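Local coordinates for sepf-like protein (Archaeoglobus fulgidus, PDB 3ZIE) that is a SepF-like protein of the cell division machinery, probably helping, as SepF does, to hold the Z ring to the membrane, at residues Glu53-Asp58 and Thr70-Lys75; Val1-Ala6 and Gly24-Ala29. The protein carries 1 engineered substitution. All blocks are in the same frame, centred on the assembly; numbering follows the deposited sequence.

Contact 1 of 2, residues Glu53-Asp58 and Thr70-Lys75; sequences EDVKGD and TPTGIK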
loop_
_atom_site.group_PDB
_atom_site.type_symbol
_atom_site.label_atom_id
_atom_site.label_comp_id
_atom_site.label_asym_id
_atom_site.label_seq_id
_atom_site.Cartn_x
_atom_site.Cartn_y
_atom_site.Cartn_z
ATOM N N GLU B 53 15.802 -8.269 -2.556
ATOM C CA GLU B 53 16.871 -8.676 -3.497
ATOM C C GLU B 53 16.778 -10.154 -3.827
ATOM O O GLU B 53 16.974 -10.590 -4.970
ATOM C CB GLU B 53 18.257 -8.316 -2.930
ATOM C CG GLU B 53 19.048 -7.528 -3.925
ATOM C CD GLU B 53 20.336 -6.983 -3.341
ATOM O OE1 GLU B 53 21.151 -7.807 -2.876
ATOM O OE2 GLU B 53 20.525 -5.723 -3.344
ATOM N N ASP B 54 16.484 -10.941 -2.814
ATOM C CA ASP B 54 16.378 -12.384 -2.978
ATOM C C ASP B 54 15.278 -12.798 -3.902
ATOM O O ASP B 54 15.419 -13.827 -4.541
ATOM C CB ASP B 54 16.150 -13.113 -1.653
ATOM C CG ASP B 54 17.384 -13.079 -0.761
ATOM O OD1 ASP B 54 18.466 -12.649 -1.211
ATOM O OD2 ASP B 54 17.243 -13.443 0.396
ATOM N N VAL B 55 14.198 -12.033 -3.977
ATOM C CA VAL B 55 13.051 -12.440 -4.825
ATOM C C VAL B 55 12.942 -11.592 -6.109
ATOM O O VAL B 55 11.993 -11.756 -6.892
ATOM C CB VAL B 55 11.726 -12.478 -4.015
ATOM C CG1 VAL B 55 11.857 -13.346 -2.763
ATOM C CG2 VAL B 55 11.260 -11.082 -3.647
ATOM N N LYS B 56 13.912 -10.693 -6.343
ATOM C CA LYS B 56 13.803 -9.671 -7.393
ATOM C C LYS B 56 12.521 -8.854 -7.253
ATOM O O LYS B 56 11.860 -8.513 -8.264
ATOM C CB LYS B 56 13.931 -10.248 -8.818
ATOM C CG LYS B 56 15.231 -11.062 -8.964
ATOM C CD LYS B 56 15.422 -11.569 -10.397
ATOM C CE LYS B 56 16.779 -12.292 -10.536
ATOM N NZ LYS B 56 17.193 -12.490 -12.022
ATOM N N GLY B 57 12.209 -8.491 -6.006
ATOM C CA GLY B 57 10.980 -7.764 -5.711
ATOM C C GLY B 57 11.415 -6.324 -5.480
ATOM O O GLY B 57 12.567 -5.976 -5.773
ATOM N N ASP B 58 10.488 -5.485 -5.022
ATOM C CA ASP B 58 10.771 -4.097 -4.784
ATOM C C ASP B 58 10.476 -3.776 -3.300
ATOM O O ASP B 58 9.728 -4.508 -2.626
ATOM C CB ASP B 58 9.880 -3.273 -5.693
ATOM C CG ASP B 58 10.465 -1.931 -6.025
ATOM O OD1 ASP B 58 11.510 -1.544 -5.425
ATOM O OD2 ASP B 58 9.856 -1.241 -6.909
ATOM N N THR B 70 7.041 -5.747 -2.529
ATOM C CA THR B 70 6.346 -6.514 -3.585
ATOM C C THR B 70 7.097 -7.807 -3.916
ATOM O O THR B 70 8.341 -7.857 -3.726
ATOM C CB THR B 70 6.211 -5.715 -4.872
ATOM O OG1 THR B 70 7.499 -5.290 -5.307
ATOM C CG2 THR B 70 5.330 -4.466 -4.657
ATOM N N PRO B 71 6.373 -8.824 -4.432
ATOM C CA PRO B 71 7.014 -10.058 -4.802
ATOM C C PRO B 71 7.549 -10.006 -6.236
ATOM O O PRO B 71 7.409 -8.977 -6.926
ATOM C CB PRO B 71 5.848 -11.066 -4.737
ATOM C CG PRO B 71 4.675 -10.222 -5.305
ATOM C CD PRO B 71 4.886 -8.923 -4.561
ATOM N N THR B 72 8.127 -11.118 -6.698
ATOM C CA THR B 72 8.813 -11.130 -8.009
ATOM C C THR B 72 7.868 -10.576 -9.076
ATOM O O THR B 72 6.679 -10.976 -9.128
ATOM C CB THR B 72 9.174 -12.581 -8.387
ATOM O OG1 THR B 72 9.838 -13.198 -7.280
ATOM C CG2 THR B 72 10.100 -12.660 -9.670
ATOM N N GLY B 73 8.377 -9.656 -9.899
ATOM C CA GLY B 73 7.649 -9.205 -11.113
ATOM C C GLY B 73 6.554 -8.178 -10.818
ATOM O O GLY B 73 5.745 -7.864 -11.710
ATOM N N ILE B 74 6.460 -7.714 -9.573
ATOM C CA ILE B 74 5.544 -6.585 -9.248
ATOM C C ILE B 74 6.463 -5.468 -8.789
ATOM O O ILE B 74 7.374 -5.695 -7.988
ATOM C CB ILE B 74 4.406 -6.942 -8.223
ATOM C CG1 ILE B 74 3.512 -8.095 -8.772
ATOM C CG2 ILE B 74 3.587 -5.655 -7.835
ATOM C CD1 ILE B 74 2.426 -8.701 -7.794
ATOM N N LYS B 75 6.326 -4.298 -9.409
ATOM C CA LYS B 75 7.203 -3.172 -9.079
ATOM C C LYS B 75 6.349 -2.049 -8.543
ATOM O O LYS B 75 5.119 -2.093 -8.663
ATOM C CB LYS B 75 7.985 -2.658 -10.301
ATOM C CG LYS B 75 9.095 -3.643 -10.836
ATOM C CD LYS B 75 10.305 -3.724 -9.824
ATOM C CE LYS B 75 11.427 -4.701 -10.233
ATOM N NZ LYS B 75 11.962 -4.374 -11.606
HETATM O O HOH W 1 11.258 -9.101 -10.894
HETATM O O HOH W 2 10.059 -7.392 -1.738
#

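Contact 2 of 2, residues Val1-Ala6 and Gly24-Ala29; sequences VYIRVA and GNIVVA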
loop_
_atom_site.group_PDB
_atom_site.type_symbol
_atom_site.label_atom_id
_atom_site.label_comp_id
_atom_site.label_asym_id
_atom_site.label_seq_id
_atom_site.Cartn_x
_atom_site.Cartn_y
_atom_site.Cartn_z
ATOM N N VAL B 1 -2.978 -13.105 -6.061
ATOM C CA VAL B 1 -2.218 -12.042 -5.337
ATOM C C VAL B 1 -3.179 -11.421 -4.368
ATOM O O VAL B 1 -4.316 -11.142 -4.751
ATOM C CB VAL B 1 -1.714 -10.933 -6.298
ATOM C CG1 VAL B 1 -0.896 -9.910 -5.527
ATOM C CG2 VAL B 1 -0.914 -11.582 -7.451
ATOM N N TYR B 2 -2.769 -11.294 -3.099
ATOM C CA TYR B 2 -3.410 -10.390 -2.191
ATOM C C TYR B 2 -2.398 -9.497 -1.488
ATOM O O TYR B 2 -1.160 -9.775 -1.457
ATOM C CB TYR B 2 -4.348 -11.102 -1.208
ATOM C CG TYR B 2 -3.736 -12.045 -0.232
ATOM C CD1 TYR B 2 -2.985 -11.581 0.866
ATOM C CD2 TYR B 2 -3.985 -13.411 -0.335
ATOM C CE1 TYR B 2 -2.413 -12.486 1.830
ATOM C CE2 TYR B 2 -3.423 -14.333 0.607
ATOM C CZ TYR B 2 -2.668 -13.855 1.689
ATOM O OH TYR B 2 -2.159 -14.767 2.586
ATOM N N ILE B 3 -2.936 -8.456 -0.881
ATOM C CA ILE B 3 -2.145 -7.514 -0.091
ATOM C C ILE B 3 -2.422 -7.808 1.365
ATOM O O ILE B 3 -3.588 -8.043 1.738
ATOM C CB ILE B 3 -2.540 -6.070 -0.407
ATOM C CG1 ILE B 3 -2.412 -5.822 -1.918
ATOM C CG2 ILE B 3 -1.652 -5.124 0.378
ATOM C CD1 ILE B 3 -2.618 -4.305 -2.313
ATOM N N ARG B 4 -1.376 -7.892 2.164
ATOM C CA ARG B 4 -1.553 -7.988 3.620
ATOM C C ARG B 4 -0.789 -6.883 4.364
ATOM O O ARG B 4 0.285 -6.485 3.898
ATOM C CB ARG B 4 -1.126 -9.369 4.092
ATOM C CG ARG B 4 -1.652 -9.773 5.513
ATOM C CD ARG B 4 -1.673 -11.305 5.653
ATOM N NE ARG B 4 -1.928 -11.633 7.036
ATOM C CZ ARG B 4 -1.409 -12.685 7.624
ATOM N NH1 ARG B 4 -0.597 -13.502 6.932
ATOM N NH2 ARG B 4 -1.685 -12.891 8.921
ATOM N N VAL B 5 -1.327 -6.411 5.493
ATOM C CA VAL B 5 -0.735 -5.325 6.268
ATOM C C VAL B 5 0.015 -5.929 7.468
ATOM O O VAL B 5 -0.531 -6.834 8.129
ATOM C CB VAL B 5 -1.777 -4.268 6.677
ATOM C CG1 VAL B 5 -1.192 -3.277 7.681
ATOM C CG2 VAL B 5 -2.323 -3.502 5.431
ATOM N N ALA B 6 1.284 -5.527 7.703
ATOM C CA ALA B 6 2.030 -6.021 8.910
ATOM C C ALA B 6 2.218 -4.878 9.907
ATOM O O ALA B 6 2.490 -3.773 9.500
ATOM C CB ALA B 6 3.412 -6.588 8.528
ATOM N N GLY B 24 4.000 -14.942 -3.258
ATOM C CA GLY B 24 3.614 -14.103 -4.381
ATOM C C GLY B 24 2.664 -12.974 -3.985
ATOM O O GLY B 24 2.036 -12.345 -4.865
ATOM N N ASN B 25 2.510 -12.760 -2.679
ATOM C CA ASN B 25 1.654 -11.681 -2.138
ATOM C C ASN B 25 2.427 -10.387 -1.837
ATOM O O ASN B 25 3.670 -10.407 -1.794
ATOM C CB ASN B 25 0.868 -12.198 -0.928
ATOM C CG ASN B 25 -0.024 -13.376 -1.298
ATOM O OD1 ASN B 25 -0.081 -14.417 -0.580
ATOM N ND2 ASN B 25 -0.715 -13.249 -2.416
ATOM N N ILE B 26 1.682 -9.286 -1.620
ATOM C CA ILE B 26 2.243 -7.940 -1.380
ATOM C C ILE B 26 2.069 -7.670 0.118
ATOM O O ILE B 26 1.007 -7.997 0.698
ATOM C CB ILE B 26 1.538 -6.880 -2.224
ATOM C CG1 ILE B 26 1.841 -7.140 -3.729
ATOM C CG2 ILE B 26 1.907 -5.357 -1.787
ATOM C CD1 ILE B 26 0.891 -6.471 -4.670
ATOM N N VAL B 27 3.105 -7.119 0.751
ATOM C CA VAL B 27 3.002 -6.736 2.156
ATOM C C VAL B 27 3.252 -5.249 2.306
ATOM O O VAL B 27 4.243 -4.722 1.751
ATOM C CB VAL B 27 4.032 -7.472 3.034
ATOM C CG1 VAL B 27 3.952 -6.974 4.496
ATOM C CG2 VAL B 27 3.832 -8.982 2.951
ATOM N N VAL B 28 2.352 -4.577 3.024
ATOM C CA VAL B 28 2.560 -3.191 3.407
ATOM C C VAL B 28 2.860 -3.257 4.911
ATOM O O VAL B 28 2.048 -3.711 5.725
ATOM C CB VAL B 28 1.353 -2.296 3.078
ATOM C CG1 VAL B 28 1.634 -0.777 3.509
ATOM C CG2 VAL B 28 1.087 -2.309 1.566
ATOM N N ALA B 29 4.076 -2.877 5.287
ATOM C CA ALA B 29 4.512 -3.008 6.695
ATOM C C ALA B 29 4.507 -1.669 7.421
ATOM O O ALA B 29 5.080 -0.659 6.928
ATOM C CB ALA B 29 5.907 -3.654 6.727
#

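Contact 1 of 2, residues Glu53-Asp58 and Thr70-Lys75
Val55 O accepts a short hydrogen bond from Thr72 OG1 (2.6 Å), and the hydroxyl lies in the carbonyl plane, on a lone pair. Lys56, at the positive-phi position of the Schellman motif that closes the helix, points its aliphatic chain off the contact. Its carbonyl is linked to Gly73 N by a water, weakly on the glycine side. Gly57 comes so near that its CA lies 3.3 Å from Thr70 O in a CA-H...O contact; a beta carbon here would collide with that oxygen. At Asp58 the backbone is held from both directions. Asp58 O receives Thr70 N at 3.0 Å in a nearly straight bond (168°), while Asp58 N donates to Thr70 OG1, also at 3.0 Å. A chi1 of 56° sets this hydroxyl between the backbone N and carbonyl carbon of Thr70, where OG1 also donates to Ile74 O at 2.7 Å, from above the carbonyl plane. A valine at Thr70 would probably cost Asp58 N its bond to OG1, leaving the long, weak one to Thr70 O, and deprive Ile74 O of the hydroxyl donor. The Asp58 carboxylate bonds to Val76 N, and Lys75 crosses it through CD, 3.9 Å from Asp58 OD2. The contact thus joins the end of helix 38-55 to the loop between strands 66-70 and 75-78, with Val55 against helix 14-22 and Pro71 and Ile74 against strand 26-30.

Contact 2 of 2, residues Val1-Ala6 and Gly24-Ala29
The first torsion of Tyr2 (chi1 65°) places its ring between its own backbone N and carbonyl carbon, and the amide of Asn25, swung to the side of its backbone N, comes to lie over one face of that ring. With the amide over the face and the two planes only 19° apart, this is a stack. Ile3 and Ile26, paired in the ladder and on one face of it, both hold CG1 anti to the carbonyl carbon, and the two side chains run side by side in the same direction, Ile3 CG1 lying 4.1 Å from Ile26 CB. The other branch, Ile3 CG2, reaches Val28 CG2 at 4.1 Å. Val5 belongs to this same apolar face.

Four backbone bonds fix the register: Ile26 N to Tyr2 O (2.9 Å), Arg4 N to Ile26 O (2.8 Å), Val28 N to Arg4 O (2.9 Å) and Ala6 N to Val28 O (2.8 Å). Their zigzag between residues two apart, with strand axes 25° from parallel, is the signature of a parallel ladder. CA-H...O contacts fill in between, as from Val27 CA to Arg4 O (3.2 Å).

On the opposite face Ala6 CB meets Val27 CG1 at 4.1 Å, and both residues pack on Ile17 of helix 14-22. Glu20 of that helix takes a hydrogen bond from Tyr2 OH and a salt bridge from Arg4, whose NE is also bonded to Asn79 O of the second subunit. The Ile3 and Ile26 face likewise meets the second subunit, Ile26 against its counterpart there. Two adjacent parallel strands joined through a helix that covers one face of the pair make a beta-alpha-beta unit, here with strand 2-7 outermost in the chain's own sheet, which a strand of the second subunit extends.

In the fold
From the N terminus, contact 2 closes first: its segments, Val1-Ala6 and Gly24-Ala29, bracket a loop that carries helix 14-22. The chain then runs through helix 38-55, and contact 1 opens at that helix's end, bracketing the hairpin of strands 58-62 and 66-70. The two are therefore in series, neither nested nor crossed. In space they meet, their centres about 12 Å apart: Pro71 CD packs 3.6 Å from Ile26 CG1, and Ile74 CD1 lies 4.1 Å from Ile26 CD1. Strand 66-70 lies beside strand 26-30, so the hairpin and the parallel pair form one sheet. Both contacts also reach the second subunit, where parallel pairing carries sheet structure across the interface.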